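Local coordinates for protein Succinylglutamatedesuccinylase/aspartoacylase (Rhodobacter sphaeroides 2.4.1, PDB 3CDX) that probably hydrolyses carbon-nitrogen bonds of linear amides, as a metal-dependent hydrolase of the succinylglutamate desuccinylase/aspartoacylase family, at residues A173-A178 with V209-E214; A179-A184 with G245-A250; A272-L277 with I297-D302. All blocks are in the same frame, centred on the assembly; numbering follows the deposited sequence.

Interaction 1: residues A173-A178 with V209-E214; sequences ARTLAA and VSLGTE
Val-209 and Leu-211, on strand 209-214 of the catalytic alpha/beta domain, pack against Arg-174, Thr-175 and Ala-178 of helix 169-182, a helix-on-sheet contact of the kind found in zinc exopeptidase-like folds. The two axes approach to 8.3 Å and cross at -40°. With CG1 anti to the backbone N (chi1 176°), Val-209 divides its two methyls between neighbouring helix residues. CG1 lies by Thr-175 OG1, the two side chains running past each other in opposite directions, while Val-209 CG2 lies over one face of the Arg-174 guanidinium, offset toward its rim and 3.8 Å from NH1. The arginine reaches this far because its chain runs extended from CG to NE. Leu-211 likewise uses both branches: CD1 sits 4.2 Å from CB of Ala-178, and CD2 meets CG2 of Thr-175. That threonine methyl also comes within 3.4 Å of Ser-210 O. Ile-144 of the neighbouring strand 144-148 adds to the apolar layer beside Ala-178 and Val-209. No direct hydrogen bond joins helix and strand. Thr-175 OG1, already hydrogen-bonded to Leu-171 O one turn earlier, accepts a hydrogen bond of 2.7 Å from a water, which in turn accepts one from Ser-210 N at 3.0 Å.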
ATOM      1  N   ALA A 173     -38.605 -22.614 -19.048  1.00 37.36           N
ATOM      2  CA  ALA A 173     -39.963 -22.197 -18.704  1.00 37.15           C
ATOM      3  C   ALA A 173     -40.088 -21.968 -17.212  1.00 36.85           C
ATOM      4  O   ALA A 173     -40.734 -21.010 -16.757  1.00 37.33           O
ATOM      5  CB  ALA A 173     -40.970 -23.251 -19.148  1.00 37.47           C
ATOM      6  N   ARG A 174     -39.505 -22.879 -16.442  1.00 36.01           N
ATOM      7  CA  ARG A 174     -39.596 -22.798 -15.003  1.00 35.73           C
ATOM      8  C   ARG A 174     -38.857 -21.572 -14.457  1.00 34.36           C
ATOM      9  O   ARG A 174     -39.332 -20.918 -13.538  1.00 34.04           O
ATOM     10  CB  ARG A 174     -39.026 -24.058 -14.389  1.00 36.55           C
ATOM     11  CG  ARG A 174     -39.646 -24.307 -13.058  1.00 41.41           C
ATOM     12  CD  ARG A 174     -39.161 -25.562 -12.387  1.00 47.52           C
ATOM     13  NE  ARG A 174     -39.518 -25.472 -10.975  1.00 51.52           N
ATOM     14  CZ  ARG A 174     -38.902 -26.134 -10.006  1.00 54.60           C
ATOM     15  NH1 ARG A 174     -37.886 -26.948 -10.303  1.00 54.94           N
ATOM     16  NH2 ARG A 174     -39.289 -25.969  -8.742  1.00 55.93           N
ATOM     17  N   THR A 175     -37.690 -21.285 -15.026  1.00 32.90           N
ATOM     18  CA  THR A 175     -36.903 -20.113 -14.634  1.00 31.99           C
ATOM     19  C   THR A 175     -37.561 -18.815 -15.139  1.00 31.38           C
ATOM     20  O   THR A 175     -37.730 -17.871 -14.364  1.00 30.92           O
ATOM     21  CB  THR A 175     -35.426 -20.219 -15.074  1.00 32.84           C
ATOM     22  OG1 THR A 175     -34.913 -21.530 -14.734  1.00 30.79           O
ATOM     23  CG2 THR A 175     -34.581 -19.088 -14.391  1.00 30.41           C
ATOM     24  N   LEU A 176     -38.010 -18.806 -16.395  1.00 30.79           N
ATOM     25  CA  LEU A 176     -38.776 -17.653 -16.929  1.00 30.36           C
ATOM     26  C   LEU A 176     -39.974 -17.278 -16.065  1.00 29.34           C
ATOM     27  O   LEU A 176     -40.240 -16.095 -15.802  1.00 28.85           O
ATOM     28  CB  LEU A 176     -39.220 -17.912 -18.361  1.00 29.79           C
ATOM     29  CG  LEU A 176     -38.127 -17.866 -19.437  1.00 32.47           C
ATOM     30  CD1 LEU A 176     -38.670 -18.446 -20.739  1.00 32.92           C
ATOM     31  CD2 LEU A 176     -37.608 -16.432 -19.635  1.00 33.61           C
ATOM     32  N   ALA A 177     -40.652 -18.293 -15.572  1.00 28.29           N
ATOM     33  CA  ALA A 177     -41.825 -18.093 -14.736  1.00 27.96           C
ATOM     34  C   ALA A 177     -41.470 -17.500 -13.388  1.00 27.48           C
ATOM     35  O   ALA A 177     -42.248 -16.735 -12.817  1.00 28.19           O
ATOM     36  CB  ALA A 177     -42.543 -19.412 -14.538  1.00 27.74           C
ATOM     37  N   ALA A 178     -40.317 -17.882 -12.840  1.00 27.83           N
ATOM     38  CA  ALA A 178     -39.917 -17.346 -11.543  1.00 27.45           C
ATOM     39  C   ALA A 178     -39.516 -15.881 -11.716  1.00 26.44           C
ATOM     40  O   ALA A 178     -39.834 -15.041 -10.873  1.00 26.07           O
ATOM     41  CB  ALA A 178     -38.776 -18.192 -10.926  1.00 27.84           C
ATOM     42  N   VAL A 209     -33.183 -23.951  -9.835  1.00 27.30           N
ATOM     43  CA  VAL A 209     -33.659 -22.718 -10.492  1.00 28.08           C
ATOM     44  C   VAL A 209     -32.863 -21.505  -9.971  1.00 27.51           C
ATOM     45  O   VAL A 209     -32.773 -21.289  -8.780  1.00 27.77           O
ATOM     46  CB  VAL A 209     -35.161 -22.495 -10.289  1.00 27.99           C
ATOM     47  CG1 VAL A 209     -35.575 -21.195 -10.887  1.00 28.61           C
ATOM     48  CG2 VAL A 209     -35.974 -23.674 -10.930  1.00 29.67           C
ATOM     49  N   SER A 210     -32.256 -20.754 -10.874  1.00 27.65           N
ATOM     50  CA  SER A 210     -31.362 -19.672 -10.495  1.00 27.48           C
ATOM     51  C   SER A 210     -31.823 -18.350 -11.139  1.00 27.32           C
ATOM     52  O   SER A 210     -31.961 -18.256 -12.379  1.00 26.88           O
ATOM     53  CB  SER A 210     -29.948 -20.056 -10.972  1.00 28.47           C
ATOM     54  OG  SER A 210     -29.052 -18.968 -10.999  1.00 29.21           O
ATOM     55  N   LEU A 211     -32.069 -17.348 -10.292  1.00 26.59           N
ATOM     56  CA  LEU A 211     -32.284 -15.963 -10.714  1.00 26.69           C
ATOM     57  C   LEU A 211     -31.147 -15.077 -10.220  1.00 26.00           C
ATOM     58  O   LEU A 211     -30.664 -15.245  -9.101  1.00 26.00           O
ATOM     59  CB  LEU A 211     -33.597 -15.420 -10.137  1.00 26.98           C
ATOM     60  CG  LEU A 211     -34.925 -15.830 -10.765  1.00 29.45           C
ATOM     61  CD1 LEU A 211     -36.085 -15.044 -10.059  1.00 29.21           C
ATOM     62  CD2 LEU A 211     -34.909 -15.581 -12.295  1.00 30.08           C
ATOM     63  N   GLY A 212     -30.738 -14.125 -11.044  1.00 25.41           N
ATOM     64  CA  GLY A 212     -29.863 -13.045 -10.601  1.00 25.62           C
ATOM     65  C   GLY A 212     -30.724 -11.795 -10.563  1.00 25.98           C
ATOM     66  O   GLY A 212     -31.850 -11.817 -11.093  1.00 24.19           O
ATOM     67  N   THR A 213     -30.193 -10.725  -9.945  1.00 25.91           N
ATOM     68  CA  THR A 213     -30.729  -9.361 -10.102  1.00 26.17           C
ATOM     69  C   THR A 213     -29.658  -8.343 -10.473  1.00 26.54           C
ATOM     70  O   THR A 213     -28.462  -8.571 -10.238  1.00 25.78           O
ATOM     71  CB  THR A 213     -31.487  -8.866  -8.863  1.00 27.07           C
ATOM     72  OG1 THR A 213     -30.566  -8.460  -7.847  1.00 26.99           O
ATOM     73  CG2 THR A 213     -32.403  -9.951  -8.300  1.00 24.02           C
ATOM     74  N   GLU A 214     -30.086  -7.271 -11.160  1.00 26.22           N
ATOM     75  CA  GLU A 214     -29.311  -6.065 -11.284  1.00 26.04           C
ATOM     76  C   GLU A 214     -30.237  -4.922 -10.861  1.00 26.14           C
ATOM     77  O   GLU A 214     -31.150  -4.522 -11.600  1.00 27.12           O
ATOM     78  CB  GLU A 214     -28.743  -5.911 -12.698  1.00 27.06           C
ATOM     79  CG  GLU A 214     -27.673  -6.988 -13.135  1.00 25.95           C
ATOM     80  CD  GLU A 214     -26.429  -7.063 -12.223  1.00 28.69           C
ATOM     81  OE1 GLU A 214     -26.174  -6.117 -11.449  1.00 28.29           O
ATOM     82  OE2 GLU A 214     -25.685  -8.071 -12.296  1.00 29.07           O
TER
HETATM   83  O   HOH W   1     -32.365 -21.513 -13.810  1.00 25.10           O

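Interaction 2: residues A179-A184 with G245-A250; sequences AEAFGA and GTPETA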
ATOM      1  N   ALA A 179     -38.817 -15.585 -12.819  1.00 26.82           N
ATOM      2  CA  ALA A 179     -38.482 -14.204 -13.170  1.00 26.73           C
ATOM      3  C   ALA A 179     -39.751 -13.341 -13.260  1.00 27.99           C
ATOM      4  O   ALA A 179     -39.795 -12.257 -12.679  1.00 27.88           O
ATOM      5  CB  ALA A 179     -37.693 -14.157 -14.451  1.00 26.60           C
ATOM      6  N   GLU A 180     -40.800 -13.857 -13.932  1.00 28.57           N
ATOM      7  CA  GLU A 180     -42.061 -13.148 -14.097  1.00 29.71           C
ATOM      8  C   GLU A 180     -42.688 -12.843 -12.729  1.00 28.18           C
ATOM      9  O   GLU A 180     -43.117 -11.708 -12.482  1.00 27.43           O
ATOM     10  CB  GLU A 180     -43.056 -13.918 -15.018  1.00 28.81           C
ATOM     11  CG  GLU A 180     -42.656 -13.890 -16.471  1.00 33.03           C
ATOM     12  CD  GLU A 180     -43.530 -14.759 -17.393  1.00 35.43           C
ATOM     13  OE1 GLU A 180     -44.711 -15.040 -17.034  1.00 39.73           O
ATOM     14  OE2 GLU A 180     -43.028 -15.145 -18.490  1.00 40.10           O
ATOM     15  N   ALA A 181     -42.730 -13.842 -11.849  1.00 27.66           N
ATOM     16  CA  ALA A 181     -43.231 -13.645 -10.483  1.00 27.22           C
ATOM     17  C   ALA A 181     -42.426 -12.589  -9.697  1.00 27.83           C
ATOM     18  O   ALA A 181     -43.008 -11.697  -9.053  1.00 27.25           O
ATOM     19  CB  ALA A 181     -43.222 -14.964  -9.722  1.00 27.63           C
ATOM     20  N   PHE A 182     -41.092 -12.663  -9.772  1.00 27.15           N
ATOM     21  CA  PHE A 182     -40.242 -11.664  -9.075  1.00 27.16           C
ATOM     22  C   PHE A 182     -40.760 -10.260  -9.467  1.00 26.63           C
ATOM     23  O   PHE A 182     -40.933  -9.411  -8.618  1.00 27.13           O
ATOM     24  CB  PHE A 182     -38.743 -11.842  -9.417  1.00 26.74           C
ATOM     25  CG  PHE A 182     -37.796 -10.907  -8.641  1.00 27.13           C
ATOM     26  CD1 PHE A 182     -37.060 -11.383  -7.548  1.00 28.30           C
ATOM     27  CD2 PHE A 182     -37.644  -9.564  -9.010  1.00 25.18           C
ATOM     28  CE1 PHE A 182     -36.166 -10.509  -6.826  1.00 26.73           C
ATOM     29  CE2 PHE A 182     -36.766  -8.695  -8.301  1.00 28.00           C
ATOM     30  CZ  PHE A 182     -36.038  -9.165  -7.210  1.00 23.82           C
ATOM     31  N   GLY A 183     -41.023 -10.044 -10.756  1.00 27.84           N
ATOM     32  CA  GLY A 183     -41.738  -8.834 -11.202  1.00 28.20           C
ATOM     33  C   GLY A 183     -40.938  -7.551 -11.248  1.00 28.62           C
ATOM     34  O   GLY A 183     -41.445  -6.479 -10.859  1.00 29.61           O
ATOM     35  N   ALA A 184     -39.694  -7.639 -11.726  1.00 28.40           N
ATOM     36  CA  ALA A 184     -38.908  -6.437 -12.008  1.00 27.64           C
ATOM     37  C   ALA A 184     -39.338  -5.930 -13.394  1.00 27.77           C
ATOM     38  O   ALA A 184     -39.869  -6.701 -14.195  1.00 28.42           O
ATOM     39  CB  ALA A 184     -37.422  -6.736 -11.965  1.00 26.28           C
ATOM     40  N   GLY A 245     -50.332 -15.876  -0.744  1.00 38.89           N
ATOM     41  CA  GLY A 245     -50.664 -14.772  -1.610  1.00 37.71           C
ATOM     42  C   GLY A 245     -50.202 -15.032  -3.005  1.00 37.56           C
ATOM     43  O   GLY A 245     -49.712 -16.118  -3.306  1.00 37.49           O
ATOM     44  N   THR A 246     -50.381 -14.021  -3.855  1.00 37.85           N
ATOM     45  CA  THR A 246     -49.988 -14.075  -5.247  1.00 38.34           C
ATOM     46  C   THR A 246     -49.028 -12.901  -5.551  1.00 38.09           C
ATOM     47  O   THR A 246     -49.164 -11.830  -4.982  1.00 38.21           O
ATOM     48  CB  THR A 246     -51.239 -14.093  -6.204  1.00 39.02           C
ATOM     49  OG1 THR A 246     -51.627 -12.764  -6.544  1.00 39.70           O
ATOM     50  CG2 THR A 246     -52.457 -14.820  -5.572  1.00 40.20           C
ATOM     51  N   PRO A 247     -48.035 -13.109  -6.434  1.00 38.87           N
ATOM     52  CA  PRO A 247     -47.088 -12.028  -6.763  1.00 38.41           C
ATOM     53  C   PRO A 247     -47.754 -10.710  -7.191  1.00 38.22           C
ATOM     54  O   PRO A 247     -48.788 -10.717  -7.870  1.00 38.44           O
ATOM     55  CB  PRO A 247     -46.298 -12.617  -7.922  1.00 37.90           C
ATOM     56  CG  PRO A 247     -46.294 -14.080  -7.603  1.00 39.84           C
ATOM     57  CD  PRO A 247     -47.710 -14.341  -7.174  1.00 38.44           C
ATOM     58  N   GLU A 248     -47.162  -9.596  -6.768  1.00 37.49           N
ATOM     59  CA  GLU A 248     -47.527  -8.274  -7.272  1.00 36.76           C
ATOM     60  C   GLU A 248     -46.478  -7.803  -8.287  1.00 35.98           C
ATOM     61  O   GLU A 248     -45.279  -7.634  -7.967  1.00 34.92           O
ATOM     62  CB  GLU A 248     -47.739  -7.265  -6.131  1.00 37.28           C
ATOM     63  CG  GLU A 248     -48.017  -5.809  -6.625  1.00 40.40           C
ATOM     64  CD  GLU A 248     -49.203  -5.725  -7.618  1.00 44.85           C
ATOM     65  OE1 GLU A 248     -50.361  -5.899  -7.177  1.00 47.13           O
ATOM     66  OE2 GLU A 248     -48.989  -5.488  -8.827  1.00 44.48           O
ATOM     67  N   THR A 249     -46.933  -7.605  -9.517  1.00 35.12           N
ATOM     68  CA  THR A 249     -46.041  -7.432 -10.657  1.00 34.26           C
ATOM     69  C   THR A 249     -46.331  -6.157 -11.445  1.00 34.47           C
ATOM     70  O   THR A 249     -45.747  -5.940 -12.517  1.00 34.12           O
ATOM     71  CB  THR A 249     -46.119  -8.659 -11.600  1.00 34.89           C
ATOM     72  OG1 THR A 249     -47.438  -8.779 -12.142  1.00 35.09           O
ATOM     73  CG2 THR A 249     -45.760  -9.975 -10.866  1.00 33.70           C
ATOM     74  N   ALA A 250     -47.255  -5.335 -10.934  1.00 34.20           N
ATOM     75  CA  ALA A 250     -47.580  -4.031 -11.513  1.00 34.76           C
ATOM     76  C   ALA A 250     -46.306  -3.186 -11.538  1.00 35.09           C
ATOM     77  O   ALA A 250     -45.527  -3.204 -10.599  1.00 33.65           O
ATOM     78  CB  ALA A 250     -48.689  -3.321 -10.691  1.00 34.41           C
TER
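This is a small van der Waals contact without direct hydrogen bonds, in which carbon atoms of the loop between helix 223-239 and strand 259-271 are set against an alanine and carbonyls at the C-terminal end of helix 169-182. Pro-247 and Thr-249 supply the loop side. The CG corner of the proline ring rests 3.8 Å from CB of Ala-181, and Pro-247 CB lies 3.6 Å from Ala-181 O. Further along, Thr-249 turns its methyl to carbonyls of the last helical turn: CG2 is 3.5 Å from Glu-180 O and 3.7 Å from Ala-181 O. Its chi1 of 63° sets CG2 anti to the carbonyl carbon, while OG1 is held by Ala-256 O. Gly-183 ends the helix with a positive phi of 77°, and its CA approaches Thr-249 CG2 to 4.2 Å; a side chain here would be tight against that methyl, a second reason for glycine. Asn-235, from helix 223-239, hydrogen-bonds through ND2 to Phe-182 O and Glu-248 O, and Arg-231 reaches Gly-183 O and Ala-250 O, tying both segments to the same helix. The arrangement is typical of a helix C-terminus closed by a glycine of left-handed conformation, with a loop packed over its final turn.

Interaction 3: residues A272-L277 with I297-D302; sequences APRTGL and IHFVED
Ile-297 packs its side chain against Gly-276 and the loop 272-275 that leads into strand 276-280, which runs beside strand 293-298 in a four-stranded antiparallel sheet. From CB the side chain divides. CG2, anti to the backbone N, lies 3.7 Å from Gly-276 CA, while CG1 carries the chain on extended (chi2 176°). At the tip CD1 meets Ala-272 CB, comes within 3.8 Å of Pro-273 CD and reaches 3.4 Å from Arg-274 O. Cutting Ile-297 back to an alanine is likely to leave a gap beside this loop, without the methyl CD1 that Ala-272 CB and Pro-273 CD pack on here. Gly-276 suits its place, since a CB on it would clash with the isoleucine methyl and with His-298 O.

Beyond it, Leu-277 and His-298 form an antiparallel hydrogen-bonded pair. Leu-277 N gives a nearly straight bond (172°) to His-298 O in the carbonyl plane. In return His-298 N bonds to Leu-277 O at 2.8 Å, straight at hydrogen but from above the carbonyl plane. Leu-277 O also lies at the edge of the His-298 ring, 3.4 Å from CD2, while NE2 hydrogen-bonds to Glu-279. Leu-277 CD2 touches Val-300 CG1, and Gln-70 of a second subunit packs on both residues.

The Phe-299 ring presents its edge to Arg-274, CE1 standing 4.0 Å from CB. The far end of Arg-274 leaves this contact, and its NH1 forms a salt bridge with Asp-302 of a third subunit. A water donates to both Thr-275 O, at 2.7 Å, and Glu-301 OE1. The chemistry is thus divided: two backbone bonds fix the strand register, the isoleucine packs on Ala-272, Pro-273 and the backbone of Arg-274 and Gly-276, and Arg-274 and Asp-302 spend their charges on the third subunit.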
ATOM      1  N   ALA A 272     -15.091   1.054 -24.821  1.00 32.44           N
ATOM      2  CA  ALA A 272     -14.104   2.142 -24.893  1.00 31.73           C
ATOM      3  C   ALA A 272     -12.777   1.691 -25.565  1.00 31.55           C
ATOM      4  O   ALA A 272     -12.087   0.803 -25.032  1.00 31.14           O
ATOM      5  CB  ALA A 272     -13.818   2.694 -23.483  1.00 31.42           C
ATOM      6  N   PRO A 273     -12.413   2.295 -26.720  1.00 30.74           N
ATOM      7  CA  PRO A 273     -11.132   1.903 -27.327  1.00 31.01           C
ATOM      8  C   PRO A 273      -9.950   2.627 -26.716  1.00 30.73           C
ATOM      9  O   PRO A 273      -8.798   2.243 -26.934  1.00 30.54           O
ATOM     10  CB  PRO A 273     -11.298   2.320 -28.799  1.00 31.35           C
ATOM     11  CG  PRO A 273     -12.670   2.994 -28.901  1.00 30.20           C
ATOM     12  CD  PRO A 273     -13.127   3.286 -27.544  1.00 30.59           C
ATOM     13  N   ARG A 274     -10.230   3.703 -25.993  1.00 30.01           N
ATOM     14  CA  ARG A 274      -9.175   4.467 -25.369  1.00 30.43           C
ATOM     15  C   ARG A 274      -9.559   4.792 -23.936  1.00 29.54           C
ATOM     16  O   ARG A 274     -10.741   4.873 -23.590  1.00 29.37           O
ATOM     17  CB  ARG A 274      -8.848   5.755 -26.155  1.00 31.19           C
ATOM     18  CG  ARG A 274      -8.284   5.584 -27.587  1.00 34.70           C
ATOM     19  CD  ARG A 274      -6.836   5.018 -27.667  1.00 39.74           C
ATOM     20  NE  ARG A 274      -6.498   4.682 -29.052  1.00 43.94           N
ATOM     21  CZ  ARG A 274      -5.571   3.802 -29.452  1.00 48.91           C
ATOM     22  NH1 ARG A 274      -4.837   3.114 -28.584  1.00 49.20           N
ATOM     23  NH2 ARG A 274      -5.385   3.599 -30.756  1.00 50.83           N
ATOM     24  N   THR A 275      -8.544   4.943 -23.097  1.00 29.36           N
ATOM     25  CA  THR A 275      -8.733   5.513 -21.763  1.00 28.87           C
ATOM     26  C   THR A 275      -9.027   7.024 -21.837  1.00 28.81           C
ATOM     27  O   THR A 275      -8.323   7.780 -22.503  1.00 29.27           O
ATOM     28  CB  THR A 275      -7.526   5.177 -20.894  1.00 28.39           C
ATOM     29  OG1 THR A 275      -7.467   3.752 -20.762  1.00 26.55           O
ATOM     30  CG2 THR A 275      -7.643   5.820 -19.476  1.00 28.93           C
ATOM     31  N   GLY A 276     -10.110   7.459 -21.209  1.00 28.52           N
ATOM     32  CA  GLY A 276     -10.349   8.881 -21.080  1.00 27.54           C
ATOM     33  C   GLY A 276     -11.637   9.153 -20.337  1.00 27.26           C
ATOM     34  O   GLY A 276     -12.145   8.281 -19.654  1.00 27.73           O
ATOM     35  N   LEU A 277     -12.167  10.359 -20.498  1.00 27.02           N
ATOM     36  CA  LEU A 277     -13.351  10.818 -19.784  1.00 26.62           C
ATOM     37  C   LEU A 277     -14.583  10.636 -20.677  1.00 26.75           C
ATOM     38  O   LEU A 277     -14.808  11.387 -21.649  1.00 26.19           O
ATOM     39  CB  LEU A 277     -13.166  12.288 -19.329  1.00 26.39           C
ATOM     40  CG  LEU A 277     -14.372  13.038 -18.699  1.00 27.57           C
ATOM     41  CD1 LEU A 277     -15.178  12.175 -17.746  1.00 23.76           C
ATOM     42  CD2 LEU A 277     -13.925  14.322 -17.978  1.00 26.63           C
ATOM     43  N   ILE A 297     -15.419  10.125 -25.725  1.00 27.97           N
ATOM     44  CA  ILE A 297     -14.306  10.028 -24.799  1.00 28.55           C
ATOM     45  C   ILE A 297     -13.485  11.283 -25.004  1.00 28.43           C
ATOM     46  O   ILE A 297     -12.956  11.498 -26.108  1.00 27.80           O
ATOM     47  CB  ILE A 297     -13.428   8.811 -25.081  1.00 28.36           C
ATOM     48  CG1 ILE A 297     -14.196   7.505 -24.822  1.00 28.25           C
ATOM     49  CG2 ILE A 297     -12.120   8.933 -24.323  1.00 27.48           C
ATOM     50  CD1 ILE A 297     -13.389   6.213 -25.192  1.00 29.47           C
ATOM     51  N   HIS A 298     -13.419  12.102 -23.952  1.00 27.81           N
ATOM     52  CA  HIS A 298     -12.692  13.348 -23.962  1.00 26.78           C
ATOM     53  C   HIS A 298     -11.262  13.067 -23.536  1.00 27.19           C
ATOM     54  O   HIS A 298     -11.018  12.184 -22.664  1.00 26.56           O
ATOM     55  CB  HIS A 298     -13.372  14.364 -23.017  1.00 27.02           C
ATOM     56  CG  HIS A 298     -14.774  14.742 -23.420  1.00 27.65           C
ATOM     57  ND1 HIS A 298     -15.058  15.881 -24.147  1.00 28.17           N
ATOM     58  CD2 HIS A 298     -15.965  14.127 -23.215  1.00 27.32           C
ATOM     59  CE1 HIS A 298     -16.361  15.952 -24.363  1.00 28.62           C
ATOM     60  NE2 HIS A 298     -16.935  14.900 -23.810  1.00 24.94           N
ATOM     61  N   PHE A 299     -10.316  13.791 -24.160  1.00 26.79           N
ATOM     62  CA  PHE A 299      -8.901  13.739 -23.795  1.00 27.99           C
ATOM     63  C   PHE A 299      -8.499  15.037 -23.110  1.00 28.56           C
ATOM     64  O   PHE A 299      -7.838  15.916 -23.698  1.00 28.53           O
ATOM     65  CB  PHE A 299      -8.032  13.374 -25.010  1.00 28.38           C
ATOM     66  CG  PHE A 299      -8.520  12.119 -25.697  1.00 29.44           C
ATOM     67  CD1 PHE A 299      -8.279  10.854 -25.118  1.00 30.49           C
ATOM     68  CD2 PHE A 299      -9.308  12.206 -26.846  1.00 29.26           C
ATOM     69  CE1 PHE A 299      -8.792   9.682 -25.703  1.00 30.92           C
ATOM     70  CE2 PHE A 299      -9.798  11.043 -27.466  1.00 29.83           C
ATOM     71  CZ  PHE A 299      -9.552   9.782 -26.899  1.00 30.48           C
ATOM     72  N   VAL A 300      -8.918  15.155 -21.846  1.00 28.72           N
ATOM     73  CA  VAL A 300      -8.779  16.433 -21.135  1.00 29.33           C
ATOM     74  C   VAL A 300      -7.347  16.771 -20.808  1.00 29.89           C
ATOM     75  O   VAL A 300      -7.059  17.898 -20.446  1.00 30.09           O
ATOM     76  CB  VAL A 300      -9.656  16.522 -19.870  1.00 29.12           C
ATOM     77  CG1 VAL A 300     -11.110  16.259 -20.249  1.00 28.52           C
ATOM     78  CG2 VAL A 300      -9.142  15.573 -18.763  1.00 29.87           C
ATOM     79  N   GLU A 301      -6.454  15.792 -20.981  1.00 30.35           N
ATOM     80  CA  GLU A 301      -5.019  15.988 -20.797  1.00 31.62           C
ATOM     81  C   GLU A 301      -4.383  16.731 -21.970  1.00 31.80           C
ATOM     82  O   GLU A 301      -3.237  17.147 -21.870  1.00 32.03           O
ATOM     83  CB  GLU A 301      -4.300  14.635 -20.576  1.00 32.45           C
ATOM     84  CG  GLU A 301      -4.388  13.638 -21.741  1.00 34.53           C
ATOM     85  CD  GLU A 301      -5.664  12.776 -21.727  1.00 39.63           C
ATOM     86  OE1 GLU A 301      -5.780  11.879 -22.588  1.00 42.81           O
ATOM     87  OE2 GLU A 301      -6.550  12.970 -20.864  1.00 41.34           O
ATOM     88  N   ASP A 302      -5.142  16.877 -23.065  1.00 31.98           N
ATOM     89  CA  ASP A 302      -4.706  17.536 -24.305  1.00 33.09           C
ATOM     90  C   ASP A 302      -5.442  18.838 -24.527  1.00 32.80           C
ATOM     91  O   ASP A 302      -6.652  18.880 -24.380  1.00 32.84           O
ATOM     92  CB  ASP A 302      -5.064  16.682 -25.536  1.00 32.17           C
ATOM     93  CG  ASP A 302      -4.128  15.507 -25.750  1.00 35.43           C
ATOM     94  OD1 ASP A 302      -3.199  15.337 -24.946  1.00 36.06           O
ATOM     95  OD2 ASP A 302      -4.330  14.749 -26.747  1.00 39.67           O
TER
HETATM   96  O   HOH W   2      -7.046   9.748 -21.245  1.00 35.29           O

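Interactions 1 and 2 use successive parts of helix 169-182, and their segments alternate along the chain. Their centres lie 12 Å apart and they touch directly: Leu-211 CD2 packs 3.8 Å from Ala-179 CB, and Thr-213 CG2 lies 3.9 Å from Phe-182 CZ. The helix thus has strand 209-214 on one flank and the 245-250 loop on another. Interaction 1 approaches the metal site only indirectly: the side chain of Ser-210 is about 13 Å from the bound calcium ion, and Thr-213 OG1 hydrogen-bonds to the backbone N of the calcium ligand His-149. Interaction 3 stands apart, its centre 38 Å from that of interaction 1, among contacts between subunits.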